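Local atomic coordinates of USG-1 protein homolog (Pseudomonas aeruginosa, PDB entry 2HJS), a protein that probably acts as an NAD(P)-dependent oxidoreductase of the aspartate-semialdehyde dehydrogenase family, although its own substrate is not established. Residues 12-17 with 47-52; 18-23 with 165-170; 37-42 with 62-67; 71-76 with 324-329. All blocks are in the same frame, centred on the assembly; numbering follows the deposited sequence. Where two conformers were deposited one is given.

Contact 1 (12-17 with 47-52); sequences VGATGS and QRMGFA
A14 and T15 meet the selenomethionine M49 where the glycine-rich loop of a Rossmann fold passes strand 48-51. G13, G16 and G19 follow a GxxGxxG spacing, consistent with a dinucleotide-binding loop. The strand is an outermost one of the sheet.

The apolar contacts gather at M49 SE and the T15 methyl. The T15 methyl CG2 approaches M49 SE at 4.1 Å. T15 holds this methyl beside its own backbone N, with OG1 turned between N and the carbonyl carbon (chi1 59°). The same methyl meets the side chain of Q47 crosswise, with T15 CG2 to Q47 CD at 3.9 Å. A14 adds its CB, 4.0 Å from M49 SE. L38 and V58 also touch M49, so its chain lies over neighbouring strands.

No hydrogen bond joins the two segments. The polar element is the carbonyl of A14. Inside the loop, a type I turn from G13 to G16 is closed by G16 N to G13 O at 3.1 Å. G16 is at the N-cap position of helix 17-28.

The M49 chain is straight up to SE and bends at its last torsion (chi3 59°). This brings both ends of the SE-CE bond to A14 O, with SE at 3.3 Å and CE at 3.4 Å.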
loop_
_atom_site.group_PDB
_atom_site.type_symbol
_atom_site.label_atom_id
_atom_site.label_comp_id
_atom_site.label_asym_id
_atom_site.label_seq_id
_atom_site.Cartn_x
_atom_site.Cartn_y
_atom_site.Cartn_z
ATOM N N VAL A 12 15.793 23.702 -16.562
ATOM C CA VAL A 12 16.917 23.254 -15.747
ATOM C C VAL A 12 16.630 21.836 -15.302
ATOM O O VAL A 12 15.548 21.549 -14.786
ATOM C CB VAL A 12 17.125 24.227 -14.566
ATOM C CG1 VAL A 12 18.254 23.768 -13.674
ATOM C CG2 VAL A 12 17.451 25.639 -15.118
ATOM N N GLY A 13 17.571 20.936 -15.573
ATOM C CA GLY A 13 17.411 19.505 -15.289
ATOM C C GLY A 13 16.723 18.774 -16.428
ATOM O O GLY A 13 16.002 17.803 -16.226
ATOM N N ALA A 14 16.995 19.230 -17.642
ATOM C CA ALA A 14 16.266 18.818 -18.826
ATOM C C ALA A 14 16.471 17.346 -19.143
ATOM O O ALA A 14 15.633 16.745 -19.793
ATOM C CB ALA A 14 16.671 19.687 -20.029
ATOM N N THR A 15 17.582 16.773 -18.690
ATOM C CA THR A 15 17.930 15.383 -19.020
ATOM C C THR A 15 17.384 14.403 -17.968
ATOM O O THR A 15 17.456 13.197 -18.135
ATOM C CB THR A 15 19.454 15.203 -19.135
ATOM O OG1 THR A 15 20.057 15.574 -17.895
ATOM C CG2 THR A 15 20.029 16.092 -20.231
ATOM N N GLY A 16 16.834 14.920 -16.883
ATOM C CA GLY A 16 16.194 14.045 -15.901
ATOM C C GLY A 16 14.851 13.572 -16.407
ATOM O O GLY A 16 14.321 14.083 -17.404
ATOM N N SER A 17 14.258 12.616 -15.713
ATOM C CA SER A 17 13.031 12.037 -16.226
ATOM C C SER A 17 11.882 13.057 -16.191
ATOM O O SER A 17 11.134 13.188 -17.162
ATOM C CB SER A 17 12.715 10.733 -15.499
ATOM O OG SER A 17 12.641 10.992 -14.124
ATOM N N GLN A 47 25.087 16.830 -24.230
ATOM C CA GLN A 47 24.255 15.873 -24.953
ATOM C C GLN A 47 23.043 16.559 -25.604
ATOM O O GLN A 47 22.678 17.680 -25.241
ATOM C CB GLN A 47 23.873 14.683 -24.069
ATOM C CG GLN A 47 22.693 14.903 -23.150
ATOM C CD GLN A 47 22.606 13.846 -22.053
ATOM O OE1 GLN A 47 23.447 13.798 -21.152
ATOM N NE2 GLN A 47 21.578 13.003 -22.118
ATOM N N ARG A 48 22.449 15.901 -26.592
ATOM C CA ARG A 48 21.379 16.519 -27.375
ATOM C C ARG A 48 20.008 15.918 -27.048
ATOM O O ARG A 48 19.908 14.763 -26.638
ATOM C CB ARG A 48 21.681 16.444 -28.883
ATOM C CG ARG A 48 23.003 17.116 -29.294
ATOM C CD ARG A 48 23.082 17.436 -30.799
ATOM N NE ARG A 48 22.421 18.701 -31.155
ATOM C CZ ARG A 48 23.025 19.891 -31.241
ATOM N NH1 ARG A 48 24.327 20.017 -30.997
ATOM N NH2 ARG A 48 22.319 20.970 -31.571
HETATM N N MSE A 49 18.961 16.720 -27.212
HETATM C CA MSE A 49 17.593 16.264 -26.991
HETATM C C MSE A 49 16.682 16.771 -28.076
HETATM O O MSE A 49 16.857 17.880 -28.569
HETATM C CB MSE A 49 17.057 16.748 -25.644
HETATM C CG MSE A 49 17.701 16.112 -24.458
HETATM SE SE MSE A 49 16.905 16.806 -22.815
HETATM C CE MSE A 49 15.011 16.306 -23.098
ATOM N N GLY A 50 15.693 15.957 -28.416
ATOM C CA GLY A 50 14.684 16.324 -29.392
ATOM C C GLY A 50 13.690 17.327 -28.843
ATOM O O GLY A 50 13.275 17.233 -27.688
ATOM N N PHE A 51 13.334 18.303 -29.672
ATOM C CA PHE A 51 12.262 19.248 -29.376
ATOM C C PHE A 51 11.660 19.767 -30.674
ATOM O O PHE A 51 12.378 20.339 -31.535
ATOM C CB PHE A 51 12.741 20.420 -28.518
ATOM C CG PHE A 51 11.670 21.451 -28.260
ATOM C CD1 PHE A 51 10.710 21.247 -27.255
ATOM C CD2 PHE A 51 11.591 22.609 -29.045
ATOM C CE1 PHE A 51 9.701 22.193 -27.013
ATOM C CE2 PHE A 51 10.591 23.553 -28.821
ATOM C CZ PHE A 51 9.637 23.345 -27.789
ATOM N N ALA A 52 10.349 19.574 -30.819
ATOM C CA ALA A 52 9.625 20.018 -32.025
ATOM C C ALA A 52 10.322 19.587 -33.321
ATOM O O ALA A 52 10.501 20.405 -34.234
ATOM C CB ALA A 52 9.411 21.540 -31.998
#

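Contact 2 (18-23 with 165-170); sequences VGEALV and LGREGV
R167 and E20 join two helix starts across the surface between the NAD-binding Rossmann part and the dimerisation part of the chain. E20 is on helix 17-28, which follows the glycine-rich loop. R167 is in the first turn of helix 167-181. The contact is small and exposed, and these two side chains carry it.

Along the segment 165-170, L165 comes first and turns its side chain to F191. G166, at positive phi (87°), is at the N-cap position of the helix.

R167 follows. Its chain is extended from CG to NE and spans the gap between the helices. NH1 donates to E20 OE1 at 3.0 Å, as part of a salt bridge. The bond is moderately bent, with an N-H...O angle of 149°. OE1 lies in the guanidinium plane, at its edge, but the donor meets OE1 from above the carboxylate plane, 54° out of it. A water accepts from R167 NE at 3.0 Å. It also lies very close to E20 OE1, at a separation that makes its modelled position doubtful. On the remaining nitrogen, NH2 bonds to T15 O, so the glycine-rich loop and the helix after it hold the same guanidinium group.

Further along, the first turn of the helix closes with G169 N to G166 O, a weak bond of 3.1 Å.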
loop_
_atom_site.group_PDB
_atom_site.type_symbol
_atom_site.label_atom_id
_atom_site.label_comp_id
_atom_site.label_asym_id
_atom_site.label_seq_id
_atom_site.Cartn_x
_atom_site.Cartn_y
_atom_site.Cartn_z
ATOM N N VAL A 18 11.774 13.827 -15.108
ATOM C CA VAL A 18 10.757 14.890 -15.056
ATOM C C VAL A 18 11.080 16.024 -16.051
ATOM O O VAL A 18 10.191 16.511 -16.737
ATOM C CB VAL A 18 10.563 15.466 -13.635
ATOM C CG1 VAL A 18 9.651 16.660 -13.691
ATOM C CG2 VAL A 18 9.993 14.375 -12.686
ATOM N N GLY A 19 12.352 16.419 -16.142
ATOM C CA GLY A 19 12.755 17.468 -17.080
ATOM C C GLY A 19 12.426 17.107 -18.511
ATOM O O GLY A 19 11.899 17.930 -19.257
ATOM N N GLU A 20 12.741 15.876 -18.890
ATOM C CA GLU A 20 12.439 15.339 -20.217
ATOM C C GLU A 20 10.923 15.339 -20.528
ATOM O O GLU A 20 10.495 15.698 -21.633
ATOM C CB GLU A 20 12.978 13.902 -20.299
ATOM C CG GLU A 20 13.192 13.353 -21.694
ATOM C CD GLU A 20 13.311 11.817 -21.737
ATOM O OE1 GLU A 20 13.224 11.151 -20.669
ATOM O OE2 GLU A 20 13.451 11.262 -22.856
ATOM N N ALA A 21 10.109 14.926 -19.561
ATOM C CA ALA A 21 8.657 14.914 -19.764
ATOM C C ALA A 21 8.184 16.349 -19.944
ATOM O O ALA A 21 7.333 16.623 -20.770
ATOM C CB ALA A 21 7.932 14.234 -18.581
ATOM N N LEU A 22 8.770 17.270 -19.194
ATOM C CA LEU A 22 8.326 18.645 -19.220
ATOM C C LEU A 22 8.641 19.283 -20.577
ATOM O O LEU A 22 7.816 20.016 -21.121
ATOM C CB LEU A 22 8.945 19.421 -18.061
ATOM C CG LEU A 22 8.328 20.785 -17.744
ATOM C CD1 LEU A 22 8.611 21.120 -16.305
ATOM C CD2 LEU A 22 8.830 21.918 -18.683
ATOM N N VAL A 23 9.814 18.976 -21.139
ATOM C CA VAL A 23 10.186 19.476 -22.460
ATOM C C VAL A 23 9.232 18.929 -23.523
ATOM O O VAL A 23 8.776 19.675 -24.395
ATOM C CB VAL A 23 11.663 19.162 -22.803
ATOM C CG1 VAL A 23 11.958 19.473 -24.266
ATOM C CG2 VAL A 23 12.605 19.958 -21.865
ATOM N N LEU A 165 12.455 7.528 -7.328
ATOM C CA LEU A 165 13.885 7.630 -7.013
ATOM C C LEU A 165 14.713 7.897 -8.263
ATOM O O LEU A 165 15.944 7.782 -8.242
ATOM C CB LEU A 165 14.395 6.336 -6.335
ATOM C CG LEU A 165 13.544 5.754 -5.189
ATOM C CD1 LEU A 165 14.002 4.352 -4.881
ATOM C CD2 LEU A 165 13.579 6.626 -3.945
ATOM N N GLY A 166 14.040 8.241 -9.356
ATOM C CA GLY A 166 14.723 8.569 -10.594
ATOM C C GLY A 166 14.996 7.331 -11.414
ATOM O O GLY A 166 14.581 6.243 -11.035
ATOM N N ARG A 167 15.715 7.497 -12.524
ATOM C CA ARG A 167 16.001 6.416 -13.479
ATOM C C ARG A 167 16.844 5.283 -12.896
ATOM O O ARG A 167 16.761 4.148 -13.366
ATOM C CB ARG A 167 16.721 6.958 -14.722
ATOM C CG ARG A 167 15.931 7.967 -15.554
ATOM C CD ARG A 167 16.451 7.983 -16.971
ATOM N NE ARG A 167 15.809 8.972 -17.834
ATOM C CZ ARG A 167 16.114 10.261 -17.823
ATOM N NH1 ARG A 167 15.506 11.099 -18.654
ATOM N NH2 ARG A 167 17.024 10.712 -16.966
ATOM N N GLU A 168 17.667 5.585 -11.895
ATOM C CA GLU A 168 18.483 4.552 -11.262
ATOM C C GLU A 168 17.630 3.578 -10.444
ATOM O O GLU A 168 17.984 2.408 -10.318
ATOM C CB GLU A 168 19.594 5.153 -10.401
ATOM C CG GLU A 168 20.719 5.827 -11.199
ATOM C CD GLU A 168 21.322 4.928 -12.263
ATOM O OE1 GLU A 168 21.790 3.821 -11.914
ATOM O OE2 GLU A 168 21.331 5.334 -13.446
ATOM N N GLY A 169 16.517 4.071 -9.899
ATOM C CA GLY A 169 15.557 3.231 -9.194
ATOM C C GLY A 169 14.886 2.252 -10.130
ATOM O O GLY A 169 14.748 1.073 -9.797
ATOM N N VAL A 170 14.478 2.744 -11.303
ATOM C CA VAL A 170 13.907 1.914 -12.372
ATOM C C VAL A 170 14.893 0.814 -12.758
ATOM O O VAL A 170 14.513 -0.350 -12.855
ATOM C CB VAL A 170 13.526 2.771 -13.615
ATOM C CG1 VAL A 170 13.261 1.908 -14.849
ATOM C CG2 VAL A 170 12.322 3.621 -13.287
HETATM O O HOH W 1 13.197 9.177 -19.252
#

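Contact 3 (37-42 with 62-67); sequences HLLASA and DSFDFS
On one face of the Rossmann sheet, H37 and L39 of strand 36-40 receive F64 from the connection 62-67. The two strand residues are two apart, so their side chains leave on the same face.

L39 meets the F64 ring with both methyls. CD1 lies over one face, 3.7 Å from the ring centroid and 20° off its normal, a CH-pi contact. CD2 touches F64 CD1 at 3.6 Å. The far end of F64 reaches H37, with F64 CE1 over one face of the imidazole, 3.7 Å from H37 CG. The two ring planes are 53° apart. F64 reaches this place because its CG is anti to the backbone N (chi1 -171°). F66 stands at the edge of the F64 ring, and F64 CD2 sits 3.7 Å above the centre of the F66 ring.

Inside the connection, D65 OD1 accepts S67 N in an Asx turn, with S67 OG added from the same face. A water loosely bridges A42 N and D62 OD2; its bond to D62 is weak.

The connection leads from strand 54-60 past strands 36-40 and 9-12 to strand 71-74. This is where a Rossmann fold crosses from its third to its fourth parallel strand; here the crossover is a loop with 3-10 turns.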
loop_
_atom_site.group_PDB
_atom_site.type_symbol
_atom_site.label_atom_id
_atom_site.label_comp_id
_atom_site.label_asym_id
_atom_site.label_seq_id
_atom_site.Cartn_x
_atom_site.Cartn_y
_atom_site.Cartn_z
ATOM N N HIS A 37 15.944 26.984 -23.854
ATOM C CA HIS A 37 17.282 26.630 -23.419
ATOM C C HIS A 37 17.209 25.467 -22.445
ATOM O O HIS A 37 16.579 25.573 -21.384
ATOM C CB HIS A 37 17.954 27.837 -22.750
ATOM C CG HIS A 37 18.057 29.031 -23.636
ATOM N ND1 HIS A 37 19.016 29.139 -24.620
ATOM C CD2 HIS A 37 17.314 30.161 -23.710
ATOM C CE1 HIS A 37 18.867 30.287 -25.259
ATOM N NE2 HIS A 37 17.846 30.930 -24.721
ATOM N N LEU A 38 17.844 24.359 -22.814
ATOM C CA LEU A 38 17.906 23.163 -21.991
ATOM C C LEU A 38 19.193 23.131 -21.165
ATOM O O LEU A 38 20.277 23.262 -21.696
ATOM C CB LEU A 38 17.815 21.917 -22.873
ATOM C CG LEU A 38 16.627 21.796 -23.835
ATOM C CD1 LEU A 38 16.577 20.417 -24.505
ATOM C CD2 LEU A 38 15.321 22.080 -23.129
ATOM N N LEU A 39 19.070 22.948 -19.856
ATOM C CA LEU A 39 20.239 22.997 -18.996
ATOM C C LEU A 39 20.295 21.831 -18.059
ATOM O O LEU A 39 19.267 21.291 -17.675
ATOM C CB LEU A 39 20.270 24.308 -18.209
ATOM C CG LEU A 39 20.188 25.566 -19.071
ATOM C CD1 LEU A 39 19.662 26.705 -18.236
ATOM C CD2 LEU A 39 21.554 25.904 -19.717
ATOM N N ALA A 40 21.509 21.449 -17.692
ATOM C CA ALA A 40 21.731 20.406 -16.697
ATOM C C ALA A 40 23.064 20.661 -16.001
ATOM O O ALA A 40 23.741 21.622 -16.314
ATOM C CB ALA A 40 21.716 19.041 -17.351
ATOM N N SER A 41 23.431 19.806 -15.053
ATOM C CA SER A 41 24.743 19.881 -14.414
ATOM C C SER A 41 25.821 19.458 -15.401
ATOM O O SER A 41 25.548 18.664 -16.304
ATOM C CB SER A 41 24.780 19.006 -13.166
ATOM O OG SER A 41 23.926 19.548 -12.165
ATOM N N ALA A 42 27.032 19.996 -15.236
ATOM C CA ALA A 42 28.176 19.696 -16.122
ATOM C C ALA A 42 28.293 18.205 -16.508
ATOM O O ALA A 42 28.750 17.878 -17.609
ATOM C CB ALA A 42 29.479 20.204 -15.503
ATOM N N ASP A 62 25.606 25.973 -14.739
ATOM C CA ASP A 62 26.577 26.850 -14.070
ATOM C C ASP A 62 27.031 28.028 -14.944
ATOM O O ASP A 62 27.325 29.099 -14.426
ATOM C CB ASP A 62 27.792 26.067 -13.560
ATOM C CG ASP A 62 27.469 25.193 -12.350
ATOM O OD1 ASP A 62 26.361 25.303 -11.784
ATOM O OD2 ASP A 62 28.342 24.387 -11.956
ATOM N N SER A 63 27.057 27.819 -16.261
ATOM C CA SER A 63 27.480 28.833 -17.236
ATOM C C SER A 63 26.370 29.765 -17.722
ATOM O O SER A 63 26.658 30.726 -18.415
ATOM C CB SER A 63 28.071 28.146 -18.470
ATOM O OG SER A 63 29.261 27.443 -18.156
ATOM N N PHE A 64 25.113 29.482 -17.374
ATOM C CA PHE A 64 23.964 30.100 -18.058
ATOM C C PHE A 64 23.595 31.496 -17.571
ATOM O O PHE A 64 23.573 31.740 -16.359
ATOM C CB PHE A 64 22.730 29.181 -17.976
ATOM C CG PHE A 64 21.567 29.633 -18.836
ATOM C CD1 PHE A 64 21.613 29.499 -20.228
ATOM C CD2 PHE A 64 20.416 30.179 -18.252
ATOM C CE1 PHE A 64 20.536 29.899 -21.026
ATOM C CE2 PHE A 64 19.333 30.579 -19.045
ATOM C CZ PHE A 64 19.404 30.447 -20.439
ATOM N N ASP A 65 23.277 32.381 -18.526
ATOM C CA ASP A 65 22.796 33.743 -18.251
ATOM C C ASP A 65 21.277 33.787 -18.197
ATOM O O ASP A 65 20.615 33.831 -19.251
ATOM C CB ASP A 65 23.312 34.727 -19.333
ATOM C CG ASP A 65 22.933 36.200 -19.052
ATOM O OD1 ASP A 65 22.450 36.548 -17.950
ATOM O OD2 ASP A 65 23.122 37.034 -19.969
ATOM N N PHE A 66 20.730 33.775 -16.968
ATOM C CA PHE A 66 19.277 33.749 -16.744
ATOM C C PHE A 66 18.571 35.065 -17.115
ATOM O O PHE A 66 17.345 35.106 -17.249
ATOM C CB PHE A 66 18.938 33.346 -15.295
ATOM C CG PHE A 66 19.011 31.855 -15.031
ATOM C CD1 PHE A 66 17.942 31.017 -15.367
ATOM C CD2 PHE A 66 20.135 31.292 -14.423
ATOM C CE1 PHE A 66 17.984 29.624 -15.112
ATOM C CE2 PHE A 66 20.200 29.899 -14.158
ATOM C CZ PHE A 66 19.116 29.063 -14.505
ATOM N N SER A 67 19.328 36.144 -17.299
ATOM C CA SER A 67 18.711 37.355 -17.836
ATOM C C SER A 67 18.191 37.129 -19.276
ATOM O O SER A 67 17.323 37.885 -19.769
ATOM C CB SER A 67 19.650 38.575 -17.735
ATOM O OG SER A 67 20.798 38.389 -18.540
HETATM O O HOH W 2 27.001 21.820 -13.107
#

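Contact 4 (71-76 with 324-329); sequences LAFFAA and LNAVLL
F73 presses the edge of its ring against the backbone at A326, in residues 324-329, part of the C-terminal helix 317-336. This is the tight part of the contact. F73 CE1 is 3.4 Å from A326 O, and that oxygen lies near the ring plane. The neighbouring carbon A326 C is 3.8 Å from the same CE1. The ring also meets the A326 side chain, with F73 CD1 to A326 CB at 4.3 Å. F73 CE1 comes within 4.1 Å of V327 CA. The ring therefore touches mainly main-chain atoms, with one methyl beside them. With only a methyl at A326, the strand and helix lie close here; the F73 and A326 CA atoms are 7.6 Å apart. With CG anti to the carbonyl carbon (chi1 -64°), the F73 ring is carried out to the helix.

Helix 317-336 packs on the Rossmann sheet next to helix 17-28, as in relatives of this dehydrogenase family, where the chain returns to the NAD-binding domain at its end. L22 of helix 17-28 touches F73, A326 and V327, and fills the angle between strand and helix.

Beyond F73 the two segments draw apart. L71 points toward the helix, but its side chain does not touch residues 324-329. L329 likewise makes no contact with the strand segment. Near the strand end, A75 is partly exposed and does not touch residues 324-329 either. The V327 side chain packs on L22.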
loop_
_atom_site.group_PDB
_atom_site.type_symbol
_atom_site.label_atom_id
_atom_site.label_comp_id
_atom_site.label_asym_id
_atom_site.label_seq_id
_atom_site.Cartn_x
_atom_site.Cartn_y
_atom_site.Cartn_z
ATOM N N LEU A 71 11.156 32.965 -18.278
ATOM C CA LEU A 71 10.590 31.909 -17.422
ATOM C C LEU A 71 11.535 30.686 -17.356
ATOM O O LEU A 71 12.129 30.326 -18.383
ATOM C CB LEU A 71 9.205 31.458 -17.942
ATOM C CG LEU A 71 8.449 30.306 -17.225
ATOM C CD1 LEU A 71 8.092 30.646 -15.744
ATOM C CD2 LEU A 71 7.168 29.961 -17.991
ATOM N N ALA A 72 11.668 30.057 -16.160
ATOM C CA ALA A 72 12.516 28.873 -15.967
ATOM C C ALA A 72 11.786 27.807 -15.163
ATOM O O ALA A 72 11.230 28.081 -14.092
ATOM C CB ALA A 72 13.827 29.212 -15.299
ATOM N N PHE A 73 11.785 26.593 -15.706
ATOM C CA PHE A 73 11.318 25.430 -14.970
ATOM C C PHE A 73 12.531 24.761 -14.365
ATOM O O PHE A 73 13.432 24.341 -15.106
ATOM C CB PHE A 73 10.634 24.468 -15.922
ATOM C CG PHE A 73 9.386 25.029 -16.550
ATOM C CD1 PHE A 73 8.155 24.949 -15.878
ATOM C CD2 PHE A 73 9.430 25.628 -17.813
ATOM C CE1 PHE A 73 6.983 25.450 -16.460
ATOM C CE2 PHE A 73 8.257 26.149 -18.413
ATOM C CZ PHE A 73 7.027 26.044 -17.738
ATOM N N PHE A 74 12.570 24.673 -13.033
ATOM C CA PHE A 74 13.644 23.972 -12.346
ATOM C C PHE A 74 13.169 22.557 -11.997
ATOM O O PHE A 74 12.435 22.356 -11.036
ATOM C CB PHE A 74 14.084 24.737 -11.089
ATOM C CG PHE A 74 15.114 25.817 -11.340
ATOM C CD1 PHE A 74 14.790 26.975 -12.053
ATOM C CD2 PHE A 74 16.415 25.681 -10.848
ATOM C CE1 PHE A 74 15.761 27.973 -12.297
ATOM C CE2 PHE A 74 17.374 26.674 -11.066
ATOM C CZ PHE A 74 17.050 27.814 -11.799
ATOM N N ALA A 75 13.587 21.594 -12.809
ATOM C CA ALA A 75 13.232 20.197 -12.640
ATOM C C ALA A 75 14.489 19.382 -12.331
ATOM O O ALA A 75 14.595 18.219 -12.724
ATOM C CB ALA A 75 12.549 19.676 -13.920
ATOM N N ALA A 76 15.451 19.997 -11.647
ATOM C CA ALA A 76 16.712 19.324 -11.300
ATOM C C ALA A 76 16.776 18.967 -9.805
ATOM O O ALA A 76 15.826 19.204 -9.074
ATOM C CB ALA A 76 17.899 20.196 -11.700
ATOM N N LEU A 324 3.250 18.044 -15.883
ATOM C CA LEU A 324 2.081 18.747 -16.420
ATOM C C LEU A 324 1.605 19.814 -15.444
ATOM O O LEU A 324 1.282 20.913 -15.862
ATOM C CB LEU A 324 0.941 17.792 -16.787
ATOM C CG LEU A 324 -0.272 18.479 -17.424
ATOM C CD1 LEU A 324 0.115 19.195 -18.735
ATOM C CD2 LEU A 324 -1.352 17.448 -17.669
ATOM N N ASN A 325 1.599 19.529 -14.145
ATOM C CA ASN A 325 1.213 20.584 -13.194
ATOM C C ASN A 325 2.115 21.829 -13.289
ATOM O O ASN A 325 1.633 22.970 -13.228
ATOM C CB ASN A 325 1.160 20.045 -11.757
ATOM C CG ASN A 325 -0.084 19.214 -11.492
ATOM O OD1 ASN A 325 -1.195 19.616 -11.853
ATOM N ND2 ASN A 325 0.093 18.045 -10.838
ATOM N N ALA A 326 3.422 21.612 -13.446
ATOM C CA ALA A 326 4.371 22.708 -13.601
ATOM C C ALA A 326 4.067 23.507 -14.882
ATOM O O ALA A 326 4.056 24.735 -14.881
ATOM C CB ALA A 326 5.808 22.170 -13.614
ATOM N N VAL A 327 3.807 22.803 -15.973
ATOM C CA VAL A 327 3.527 23.453 -17.247
ATOM C C VAL A 327 2.194 24.233 -17.185
ATOM O O VAL A 327 2.115 25.366 -17.651
ATOM C CB VAL A 327 3.527 22.432 -18.404
ATOM C CG1 VAL A 327 3.109 23.094 -19.715
ATOM C CG2 VAL A 327 4.918 21.791 -18.572
ATOM N N LEU A 328 1.165 23.629 -16.593
ATOM C CA LEU A 328 -0.120 24.304 -16.421
ATOM C C LEU A 328 0.030 25.620 -15.661
ATOM O O LEU A 328 -0.617 26.619 -16.021
ATOM C CB LEU A 328 -1.119 23.378 -15.717
ATOM C CG LEU A 328 -1.640 22.157 -16.487
ATOM C CD1 LEU A 328 -2.475 21.270 -15.558
ATOM C CD2 LEU A 328 -2.468 22.577 -17.686
ATOM N N LEU A 329 0.881 25.620 -14.623
ATOM C CA LEU A 329 1.239 26.820 -13.857
ATOM C C LEU A 329 1.925 27.859 -14.718
ATOM O O LEU A 329 1.587 29.037 -14.653
ATOM C CB LEU A 329 2.118 26.452 -12.643
ATOM C CG LEU A 329 2.546 27.572 -11.676
ATOM C CD1 LEU A 329 1.331 28.365 -11.184
ATOM C CD2 LEU A 329 3.311 26.962 -10.479
#

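In the fold
Contacts 1, 3 and 4 meet in the Rossmann sheet, around strand 9-12 and the loop after it. L39 O of contact 3 accepts from G13 N of contact 1 at 2.7 Å. V12 N bonds F73 O of contact 4 at 2.8 Å. Contact 2 ties this loop to the other part of the chain. Its centre is about 11 Å from that of contact 1, 14 Å from that of contact 4 and 19 Å from that of contact 3. V23 of contact 2 still packs on L38 of contact 3. A bound dioxane, probably from the crystallisation liquor, accepts from S17 N. It may mark part of the dinucleotide pocket expected at the glycine-rich loop.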